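Local coordinates for protein DNA-entry nuclease (Competence-specific nuclease) (Streptococcus agalactiae ILRI112, PDB 4QGO) that probably cleaves DNA as a virulence-associated nuclease of the His-Me finger (beta-beta-alpha) type, at residues 104-114 with 133-144; 184-192 with 202-210. The protein carries 1 engineered substitution. All coordinates share one frame; numbering follows the deposited sequence.

Interaction 1: 104-114 with 133-144; sequences YGHAVDKGALI and QNVVTQTAHSNQ. Engineered in segment 104-114: Ala-112 (natural residue His). With SO4 (sulfate ion), chain D.
Asp-109 with Gln-138 and Gly-111 with Val-136 are the hydrogen-bonded pairs of a two-stranded antiparallel ribbon, and the second strand, 135-139, runs straight into helix 140-144. This is the beta-beta-alpha unit of His-Me finger nucleases. The segment axes of the strands approach to 4.5 Å at 139°, a strongly twisted pairing. Thr-139 is the N-cap of the helix, its OG1 accepting from Ser-142 N, and Ala-140 N still donates back to Ala-107 O.

Where the helix folds beside strand 108-112, the carboxylate of Asp-109 is gripped on both oxygens. Gln-144 NE2 reaches the syn lone pair of OD2 at 2.6 Å, its amide lying nearly coplanar with the carboxylate (8°), while His-106 NE2 meets the syn lone pair of OD1 at 2.6 Å. These two bonds fix the carboxylate's rotation; Asn-143 ND2 adds a weak bond to OD2. Bare Gly-111 lets Gln-138 OE1 come to 3.4 Å from Gly-111 CA. Gln-138 NE2 is held by Gln-153.

At one end, the Tyr-104 ring has His-141 N over its centre, and its hydroxyl accepts from His-141 ND1 (2.9 Å) and donates to sulfate O1. At the other, Asn-134 prolongs the ladder: CG anti to the backbone N (chi1 -167°) carries the amide to Ile-114, where OD1 accepts from Ile-114 N at 2.9 Å on an in-plane lone pair and ND2 donates to Ile-114 O at 3.1 Å. Engineered Ala-112, a histidine in nature, closes strand 108-112.

Leu-113 and Val-136 meet each other and Met-189 of strand 188-195, Leu-113 also touching strand 170-177; Val-108 leans on Tyr-213 and Met-215 of strand 213-215.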
loop_
_atom_site.group_PDB
_atom_site.type_symbol
_atom_site.label_atom_id
_atom_site.label_comp_id
_atom_site.label_asym_id
_atom_site.label_seq_id
_atom_site.Cartn_x
_atom_site.Cartn_y
_atom_site.Cartn_z
ATOM N N TYR A 104 -13.333 12.288 6.781
ATOM C CA TYR A 104 -12.216 12.570 5.874
ATOM C C TYR A 104 -12.494 13.748 4.952
ATOM O O TYR A 104 -11.569 14.432 4.507
ATOM C CB TYR A 104 -11.848 11.336 5.039
ATOM C CG TYR A 104 -11.370 10.180 5.886
ATOM C CD1 TYR A 104 -10.075 10.159 6.403
ATOM C CD2 TYR A 104 -12.209 9.107 6.169
ATOM C CE1 TYR A 104 -9.640 9.106 7.180
ATOM C CE2 TYR A 104 -11.781 8.051 6.952
ATOM C CZ TYR A 104 -10.498 8.054 7.449
ATOM O OH TYR A 104 -10.075 6.999 8.226
ATOM N N GLY A 105 -13.767 13.967 4.639
ATOM C CA GLY A 105 -14.157 15.088 3.803
ATOM C C GLY A 105 -14.026 14.823 2.316
ATOM O O GLY A 105 -14.808 15.332 1.522
ATOM N N HIS A 106 -13.018 14.043 1.931
ATOM C CA HIS A 106 -12.812 13.691 0.528
ATOM C C HIS A 106 -12.608 12.186 0.438
ATOM O O HIS A 106 -12.300 11.537 1.436
ATOM C CB HIS A 106 -11.611 14.419 -0.052
ATOM C CG HIS A 106 -10.329 14.098 0.642
ATOM N ND1 HIS A 106 -9.901 14.773 1.765
ATOM C CD2 HIS A 106 -9.387 13.159 0.385
ATOM C CE1 HIS A 106 -8.748 14.267 2.165
ATOM N NE2 HIS A 106 -8.415 13.286 1.345
ATOM N N ALA A 107 -12.769 11.637 -0.760
ATOM C CA ALA A 107 -12.801 10.183 -0.929
ATOM C C ALA A 107 -11.426 9.553 -1.130
ATOM O O ALA A 107 -11.150 8.497 -0.556
ATOM C CB ALA A 107 -13.700 9.807 -2.082
ATOM N N VAL A 108 -10.575 10.193 -1.928
ATOM C CA VAL A 108 -9.312 9.567 -2.341
ATOM C C VAL A 108 -8.088 10.460 -2.173
ATOM O O VAL A 108 -8.194 11.687 -2.192
ATOM C CB VAL A 108 -9.365 9.053 -3.796
ATOM C CG1 VAL A 108 -10.365 7.909 -3.922
ATOM C CG2 VAL A 108 -9.693 10.186 -4.778
ATOM N N ASP A 109 -6.940 9.800 -1.998
ATOM C CA ASP A 109 -5.635 10.438 -1.864
ATOM C C ASP A 109 -4.708 9.832 -2.905
ATOM O O ASP A 109 -4.903 8.700 -3.344
ATOM C CB ASP A 109 -5.008 10.124 -0.498
ATOM C CG ASP A 109 -5.724 10.782 0.660
ATOM O OD1 ASP A 109 -6.437 11.780 0.451
ATOM O OD2 ASP A 109 -5.532 10.311 1.802
ATOM N N LYS A 110 -3.705 10.601 -3.306
ATOM C CA LYS A 110 -2.604 10.049 -4.068
ATOM C C LYS A 110 -1.899 9.101 -3.120
ATOM O O LYS A 110 -1.298 9.521 -2.130
ATOM C CB LYS A 110 -1.669 11.158 -4.537
ATOM C CG LYS A 110 -2.283 12.035 -5.620
ATOM C CD LYS A 110 -1.441 13.279 -5.890
ATOM C CE LYS A 110 -2.180 14.250 -6.799
ATOM N NZ LYS A 110 -1.618 15.632 -6.729
ATOM N N GLY A 111 -2.013 7.810 -3.400
ATOM C CA GLY A 111 -1.394 6.820 -2.529
ATOM C C GLY A 111 -0.052 6.303 -3.021
ATOM O O GLY A 111 0.012 5.597 -4.025
ATOM N N ALA A 112 1.025 6.643 -2.313
ATOM C CA ALA A 112 2.343 6.117 -2.663
ATOM C C ALA A 112 2.474 4.645 -2.308
ATOM O O ALA A 112 2.025 4.214 -1.247
ATOM C CB ALA A 112 3.428 6.900 -1.943
ATOM N N LEU A 113 3.105 3.874 -3.189
ATOM C CA LEU A 113 3.450 2.495 -2.849
ATOM C C LEU A 113 4.580 2.512 -1.829
ATOM O O LEU A 113 4.476 1.907 -0.753
ATOM C CB LEU A 113 3.873 1.701 -4.090
ATOM C CG LEU A 113 2.739 1.109 -4.944
ATOM C CD1 LEU A 113 1.796 2.161 -5.499
ATOM C CD2 LEU A 113 3.338 0.295 -6.100
ATOM N N ILE A 114 5.656 3.214 -2.181
ATOM C CA ILE A 114 6.803 3.385 -1.290
ATOM C C ILE A 114 6.823 4.830 -0.792
ATOM O O ILE A 114 6.973 5.760 -1.578
ATOM C CB ILE A 114 8.135 3.074 -2.005
ATOM C CG1 ILE A 114 8.087 1.705 -2.700
ATOM C CG2 ILE A 114 9.281 3.121 -1.011
ATOM C CD1 ILE A 114 7.977 0.528 -1.748
ATOM N N GLN A 133 4.817 5.370 -11.518
ATOM C CA GLN A 133 4.983 3.967 -11.175
ATOM C C GLN A 133 4.807 3.729 -9.681
ATOM O O GLN A 133 4.784 2.581 -9.238
ATOM C CB GLN A 133 6.370 3.463 -11.601
ATOM C CG GLN A 133 6.702 3.762 -13.043
ATOM C CD GLN A 133 7.699 2.784 -13.630
ATOM O OE1 GLN A 133 8.275 1.957 -12.922
ATOM N NE2 GLN A 133 7.904 2.876 -14.933
ATOM N N ASN A 134 4.670 4.810 -8.913
ATOM C CA ASN A 134 4.651 4.727 -7.445
ATOM C C ASN A 134 3.387 5.275 -6.801
ATOM O O ASN A 134 3.319 5.367 -5.583
ATOM C CB ASN A 134 5.874 5.462 -6.846
ATOM C CG ASN A 134 6.096 5.157 -5.353
ATOM O OD1 ASN A 134 6.015 4.017 -4.921
ATOM N ND2 ASN A 134 6.381 6.194 -4.566
ATOM N N VAL A 135 2.387 5.648 -7.598
ATOM C CA VAL A 135 1.196 6.290 -7.037
ATOM C C VAL A 135 -0.074 5.687 -7.609
ATOM O O VAL A 135 -0.207 5.539 -8.827
ATOM C CB VAL A 135 1.197 7.813 -7.307
ATOM C CG1 VAL A 135 -0.064 8.451 -6.713
ATOM C CG2 VAL A 135 2.454 8.455 -6.742
ATOM N N VAL A 136 -1.000 5.338 -6.718
ATOM C CA VAL A 136 -2.317 4.850 -7.116
ATOM C C VAL A 136 -3.413 5.707 -6.499
ATOM O O VAL A 136 -3.161 6.537 -5.617
ATOM C CB VAL A 136 -2.545 3.373 -6.717
ATOM C CG1 VAL A 136 -1.581 2.461 -7.471
ATOM C CG2 VAL A 136 -2.407 3.177 -5.191
ATOM N N THR A 137 -4.636 5.509 -6.980
ATOM C CA THR A 137 -5.810 6.101 -6.359
ATOM C C THR A 137 -6.144 5.275 -5.132
ATOM O O THR A 137 -6.484 4.104 -5.249
ATOM C CB THR A 137 -6.992 6.106 -7.333
ATOM O OG1 THR A 137 -6.669 6.947 -8.446
ATOM C CG2 THR A 137 -8.268 6.614 -6.653
ATOM N N GLN A 138 -6.019 5.876 -3.952
ATOM C CA GLN A 138 -6.188 5.138 -2.709
ATOM C C GLN A 138 -7.217 5.831 -1.831
ATOM O O GLN A 138 -7.229 7.072 -1.717
ATOM C CB GLN A 138 -4.855 5.021 -1.964
ATOM C CG GLN A 138 -4.914 4.045 -0.784
ATOM C CD GLN A 138 -3.551 3.791 -0.180
ATOM O OE1 GLN A 138 -2.689 4.676 -0.178
ATOM N NE2 GLN A 138 -3.340 2.581 0.333
ATOM N N THR A 139 -8.084 5.047 -1.203
ATOM C CA THR A 139 -9.079 5.676 -0.337
ATOM C C THR A 139 -8.389 6.480 0.777
ATOM O O THR A 139 -7.303 6.112 1.252
ATOM C CB THR A 139 -10.079 4.678 0.270
ATOM O OG1 THR A 139 -9.402 3.841 1.226
ATOM C CG2 THR A 139 -10.720 3.835 -0.827
ATOM N N ALA A 140 -9.012 7.585 1.179
ATOM C CA ALA A 140 -8.464 8.389 2.259
ATOM C C ALA A 140 -8.287 7.550 3.515
ATOM O O ALA A 140 -7.263 7.656 4.185
ATOM C CB ALA A 140 -9.361 9.589 2.544
ATOM N N HIS A 141 -9.278 6.711 3.830
ATOM C CA HIS A 141 -9.171 5.861 5.003
ATOM C C HIS A 141 -7.974 4.920 4.941
ATOM O O HIS A 141 -7.203 4.819 5.895
ATOM C CB HIS A 141 -10.415 5.013 5.188
ATOM C CG HIS A 141 -10.234 3.951 6.217
ATOM N ND1 HIS A 141 -10.205 4.224 7.568
ATOM C CD2 HIS A 141 -10.001 2.624 6.094
ATOM C CE1 HIS A 141 -10.000 3.099 8.234
ATOM N NE2 HIS A 141 -9.880 2.113 7.363
ATOM N N SER A 142 -7.838 4.208 3.827
ATOM C CA SER A 142 -6.791 3.196 3.764
ATOM C C SER A 142 -5.393 3.805 3.609
ATOM O O SER A 142 -4.405 3.200 4.021
ATOM C CB SER A 142 -7.099 2.129 2.706
ATOM O OG SER A 142 -6.915 2.615 1.380
ATOM N N ASN A 143 -5.308 5.009 3.052
ATOM C CA ASN A 143 -4.056 5.742 3.013
ATOM C C ASN A 143 -3.654 6.271 4.389
ATOM O O ASN A 143 -2.529 6.063 4.845
ATOM C CB ASN A 143 -4.170 6.909 2.019
ATOM C CG ASN A 143 -2.887 7.701 1.907
ATOM O OD1 ASN A 143 -1.930 7.253 1.278
ATOM N ND2 ASN A 143 -2.862 8.889 2.486
ATOM N N GLN A 144 -4.600 6.910 5.072
ATOM C CA GLN A 144 -4.277 7.761 6.222
ATOM C C GLN A 144 -4.272 7.091 7.586
ATOM O O GLN A 144 -3.583 7.554 8.506
ATOM C CB GLN A 144 -5.250 8.940 6.270
ATOM C CG GLN A 144 -5.104 9.872 5.101
ATOM C CD GLN A 144 -6.149 10.975 5.084
ATOM O OE1 GLN A 144 -6.619 11.423 6.138
ATOM N NE2 GLN A 144 -6.505 11.427 3.890
HETATM S S SO4 D . -8.332 8.270 10.893
HETATM O O1 SO4 D . -7.964 7.537 9.688
HETATM O O2 SO4 D . -7.262 8.186 11.883
HETATM O O3 SO4 D . -8.570 9.671 10.549
HETATM O O4 SO4 D . -9.569 7.716 11.446
HETATM O O HOH W 1 -8.848 13.662 5.335
HETATM O O HOH W 2 0.626 8.230 0.104
#

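Interaction 2: 184-192 with 202-210; sequences LVPFAMHLE and FNVAIPNTQ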
loop_
_atom_site.group_PDB
_atom_site.type_symbol
_atom_site.label_atom_id
_atom_site.label_comp_id
_atom_site.label_asym_id
_atom_site.label_seq_id
_atom_site.Cartn_x
_atom_site.Cartn_y
_atom_site.Cartn_z
ATOM N N LEU A 184 -8.518 -0.073 -13.346
ATOM C CA LEU A 184 -7.597 1.041 -13.170
ATOM C C LEU A 184 -7.097 1.161 -11.732
ATOM O O LEU A 184 -5.996 1.642 -11.502
ATOM C CB LEU A 184 -8.265 2.338 -13.606
ATOM C CG LEU A 184 -8.575 2.380 -15.096
ATOM C CD1 LEU A 184 -9.314 3.661 -15.421
ATOM C CD2 LEU A 184 -7.288 2.284 -15.879
ATOM N N VAL A 185 -7.917 0.744 -10.772
ATOM C CA VAL A 185 -7.640 0.986 -9.355
ATOM C C VAL A 185 -7.486 -0.354 -8.643
ATOM O O VAL A 185 -8.283 -1.263 -8.845
ATOM C CB VAL A 185 -8.805 1.777 -8.701
ATOM C CG1 VAL A 185 -8.530 2.041 -7.221
ATOM C CG2 VAL A 185 -9.052 3.075 -9.447
ATOM N N PRO A 186 -6.454 -0.487 -7.793
ATOM C CA PRO A 186 -6.290 -1.741 -7.054
ATOM C C PRO A 186 -7.357 -1.869 -5.970
ATOM O O PRO A 186 -7.767 -0.858 -5.407
ATOM C CB PRO A 186 -4.900 -1.588 -6.420
ATOM C CG PRO A 186 -4.728 -0.123 -6.246
ATOM C CD PRO A 186 -5.421 0.509 -7.446
ATOM N N PHE A 187 -7.795 -3.089 -5.675
ATOM C CA PHE A 187 -8.782 -3.270 -4.614
ATOM C C PHE A 187 -8.132 -3.403 -3.239
ATOM O O PHE A 187 -8.823 -3.359 -2.217
ATOM C CB PHE A 187 -9.715 -4.471 -4.893
ATOM C CG PHE A 187 -9.034 -5.814 -4.769
ATOM C CD1 PHE A 187 -9.002 -6.488 -3.550
ATOM C CD2 PHE A 187 -8.421 -6.401 -5.872
ATOM C CE1 PHE A 187 -8.356 -7.722 -3.428
ATOM C CE2 PHE A 187 -7.786 -7.627 -5.765
ATOM C CZ PHE A 187 -7.759 -8.296 -4.544
ATOM N N ALA A 188 -6.809 -3.579 -3.212
ATOM C CA ALA A 188 -6.084 -3.672 -1.953
ATOM C C ALA A 188 -4.625 -3.382 -2.186
ATOM O O ALA A 188 -4.146 -3.436 -3.317
ATOM C CB ALA A 188 -6.236 -5.069 -1.343
ATOM N N MET A 189 -3.919 -3.056 -1.109
ATOM C CA MET A 189 -2.479 -2.880 -1.167
ATOM C C MET A 189 -1.797 -3.958 -0.329
ATOM O O MET A 189 -2.020 -4.052 0.873
ATOM C CB MET A 189 -2.083 -1.476 -0.689
ATOM C CG MET A 189 -2.636 -0.352 -1.554
ATOM S SD MET A 189 -1.825 -0.221 -3.161
ATOM C CE MET A 189 -0.336 0.662 -2.692
ATOM N N HIS A 190 -0.962 -4.773 -0.971
ATOM C CA HIS A 190 -0.252 -5.844 -0.281
ATOM C C HIS A 190 1.070 -5.302 0.260
ATOM O O HIS A 190 1.909 -4.860 -0.518
ATOM C CB HIS A 190 -0.006 -6.987 -1.279
ATOM C CG HIS A 190 0.586 -8.226 -0.682
ATOM N ND1 HIS A 190 1.028 -9.270 -1.469
ATOM C CD2 HIS A 190 0.794 -8.605 0.601
ATOM C CE1 HIS A 190 1.495 -10.232 -0.692
ATOM N NE2 HIS A 190 1.358 -9.859 0.567
ATOM N N LEU A 191 1.250 -5.314 1.583
ATOM C CA LEU A 191 2.491 -4.833 2.197
ATOM C C LEU A 191 3.203 -5.973 2.902
ATOM O O LEU A 191 2.585 -6.681 3.696
ATOM C CB LEU A 191 2.222 -3.736 3.237
ATOM C CG LEU A 191 1.136 -2.700 2.957
ATOM C CD1 LEU A 191 0.999 -1.775 4.150
ATOM C CD2 LEU A 191 1.478 -1.908 1.711
ATOM N N GLU A 192 4.503 -6.118 2.639
ATOM C CA GLU A 192 5.340 -7.146 3.245
ATOM C C GLU A 192 6.616 -6.491 3.756
ATOM O O GLU A 192 7.222 -5.668 3.058
ATOM C CB GLU A 192 5.706 -8.191 2.200
ATOM C CG GLU A 192 4.523 -8.943 1.632
ATOM C CD GLU A 192 4.952 -9.840 0.504
ATOM O OE1 GLU A 192 5.460 -10.945 0.786
ATOM O OE2 GLU A 192 4.807 -9.433 -0.665
ATOM N N PHE A 202 5.877 -8.523 8.806
ATOM C CA PHE A 202 4.441 -8.541 8.561
ATOM C C PHE A 202 4.113 -8.861 7.110
ATOM O O PHE A 202 4.963 -8.734 6.224
ATOM C CB PHE A 202 3.732 -7.251 9.041
ATOM C CG PHE A 202 4.204 -5.976 8.375
ATOM C CD1 PHE A 202 3.844 -5.674 7.068
ATOM C CD2 PHE A 202 4.945 -5.046 9.091
ATOM C CE1 PHE A 202 4.245 -4.493 6.471
ATOM C CE2 PHE A 202 5.344 -3.849 8.507
ATOM C CZ PHE A 202 4.991 -3.566 7.196
ATOM N N ASN A 203 2.871 -9.284 6.882
ATOM C CA ASN A 203 2.378 -9.623 5.562
ATOM C C ASN A 203 0.887 -9.334 5.612
ATOM O O ASN A 203 0.123 -10.093 6.214
ATOM C CB ASN A 203 2.643 -11.104 5.247
ATOM C CG ASN A 203 2.373 -11.445 3.800
ATOM O OD1 ASN A 203 1.756 -10.667 3.071
ATOM N ND2 ASN A 203 2.831 -12.619 3.371
ATOM N N VAL A 204 0.482 -8.220 5.012
ATOM C CA VAL A 204 -0.901 -7.766 5.117
ATOM C C VAL A 204 -1.446 -7.268 3.785
ATOM O O VAL A 204 -0.690 -6.871 2.878
ATOM C CB VAL A 204 -1.056 -6.626 6.161
ATOM C CG1 VAL A 204 -0.608 -7.070 7.565
ATOM C CG2 VAL A 204 -0.276 -5.405 5.718
ATOM N N ALA A 205 -2.768 -7.286 3.672
ATOM C CA ALA A 205 -3.453 -6.614 2.574
ATOM C C ALA A 205 -4.335 -5.535 3.172
ATOM O O ALA A 205 -5.169 -5.819 4.022
ATOM C CB ALA A 205 -4.293 -7.600 1.767
ATOM N N ILE A 206 -4.124 -4.290 2.745
ATOM C CA ILE A 206 -4.911 -3.154 3.211
ATOM C C ILE A 206 -6.024 -2.918 2.203
ATOM O O ILE A 206 -5.755 -2.502 1.076
ATOM C CB ILE A 206 -4.066 -1.865 3.252
ATOM C CG1 ILE A 206 -2.711 -2.091 3.937
ATOM C CG2 ILE A 206 -4.868 -0.731 3.898
ATOM C CD1 ILE A 206 -2.799 -2.456 5.372
ATOM N N PRO A 207 -7.282 -3.200 2.584
ATOM C CA PRO A 207 -8.349 -3.018 1.591
ATOM C C PRO A 207 -8.425 -1.562 1.112
ATOM O O PRO A 207 -8.334 -0.626 1.923
ATOM C CB PRO A 207 -9.623 -3.412 2.367
ATOM C CG PRO A 207 -9.100 -4.373 3.452
ATOM C CD PRO A 207 -7.788 -3.751 3.857
ATOM N N ASN A 208 -8.584 -1.381 -0.197
ATOM C CA ASN A 208 -8.729 -0.047 -0.768
ATOM C C ASN A 208 -10.190 0.352 -0.729
ATOM O O ASN A 208 -10.867 0.470 -1.763
ATOM C CB ASN A 208 -8.186 0.001 -2.190
ATOM C CG ASN A 208 -7.845 1.408 -2.621
ATOM O OD1 ASN A 208 -7.796 2.328 -1.790
ATOM N ND2 ASN A 208 -7.597 1.590 -3.922
ATOM N N THR A 209 -10.659 0.546 0.496
ATOM C CA THR A 209 -12.074 0.741 0.779
ATOM C C THR A 209 -12.270 1.871 1.781
ATOM O O THR A 209 -11.327 2.306 2.454
ATOM C CB THR A 209 -12.705 -0.551 1.363
ATOM O OG1 THR A 209 -12.023 -0.920 2.574
ATOM C CG2 THR A 209 -12.619 -1.703 0.363
ATOM N N GLN A 210 -13.515 2.329 1.900
ATOM C CA GLN A 210 -13.867 3.357 2.868
ATOM C C GLN A 210 -15.312 3.053 3.275
ATOM O O GLN A 210 -16.130 2.699 2.423
ATOM C CB GLN A 210 -13.741 4.740 2.216
ATOM C CG GLN A 210 -13.843 5.940 3.174
ATOM C CD GLN A 210 -12.912 7.088 2.784
ATOM O OE1 GLN A 210 -11.769 6.872 2.366
ATOM N NE2 GLN A 210 -13.400 8.310 2.906
HETATM O O HOH W 3 2.871 -12.921 0.426
#
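Leu-191 is the main bump of this strand pair, and three side chains of 202-207 form the hollow around it. Its CB is 3.9 Å from Phe-202 CE1 and equally near Val-204 CG2, while CD1 nestles against Ile-206 CG1 at 3.7 Å. The position follows from the torsions: CG stands beside the backbone N (chi1 -39°), and the onward bond to CD1 leads toward Ile-206. Phe-202 turns the edge of its ring to Leu-191 O, and Met-189 and Ile-206 meet more loosely through their CB atoms.

On the other side, small Ala-188 and Ala-205 leave one end low, and flat groups fill the end at His-190 and Glu-192. The His-190 ring passes Val-204 O, which lies near its edge, toward Asn-203, NE2 donating to Asn-203 OD1 at 2.7 Å. Acceptor in the imidazole plane and donor in the carbonyl plane keep ring and amide nearly coplanar (14°); Asn-203 ND2 is bonded to Gln-40 O. Glu-192 runs alongside Asn-203 and sets OE2 3.3 Å above the imidazole plane of His-190, offset toward the rim; its OE1 has Arg-173 as a salt-bridge partner and Thr-41 as a hydrogen-bond partner.

The strands belong to a beta hairpin, 188-195 with 201-207, inside a seven-stranded antiparallel sheet. Helix 153-165 packs on Leu-191, Phe-202 and Val-204, and helix 12-22 on Ala-205 and Pro-207. A classic beta bulge at Phe-187 and Ala-188, both facing Leu-177, comes just where the pairing with 202-207 ends.

Past that point, Asn-208, centre of an inverse gamma turn, fits against Pro-186. Its CB sits 3.4 Å from both Pro-186 O and Phe-187 O, ND2 donates to Pro-186 O at 2.9 Å (168°) and also to Thr-137 O, OD1 accepts from Thr-139 N, and Val-185 CG1 abuts ND2.

The centres of interactions 1 and 2 lie 11 Å apart, and their segments touch where helix 140-144 begins. Thr-139 N and Asn-208 OD1 are 2.8 Å apart, as are Thr-139 OG1 and Thr-209 O, both probable hydrogen bonds; Gln-210 OE1 accepts from His-141 N. The loop just after strand 202-207 in interaction 2 thus ties down the strand-helix junction of interaction 1, whose Gln-138 also packs on Met-189. The sulfate, bound by Tyr-104 and His-103, belongs to interaction 1 alone. By analogy with relatives, the engineered Ala-112 and the helix residue Asn-143 probably mark the active site, here without metal.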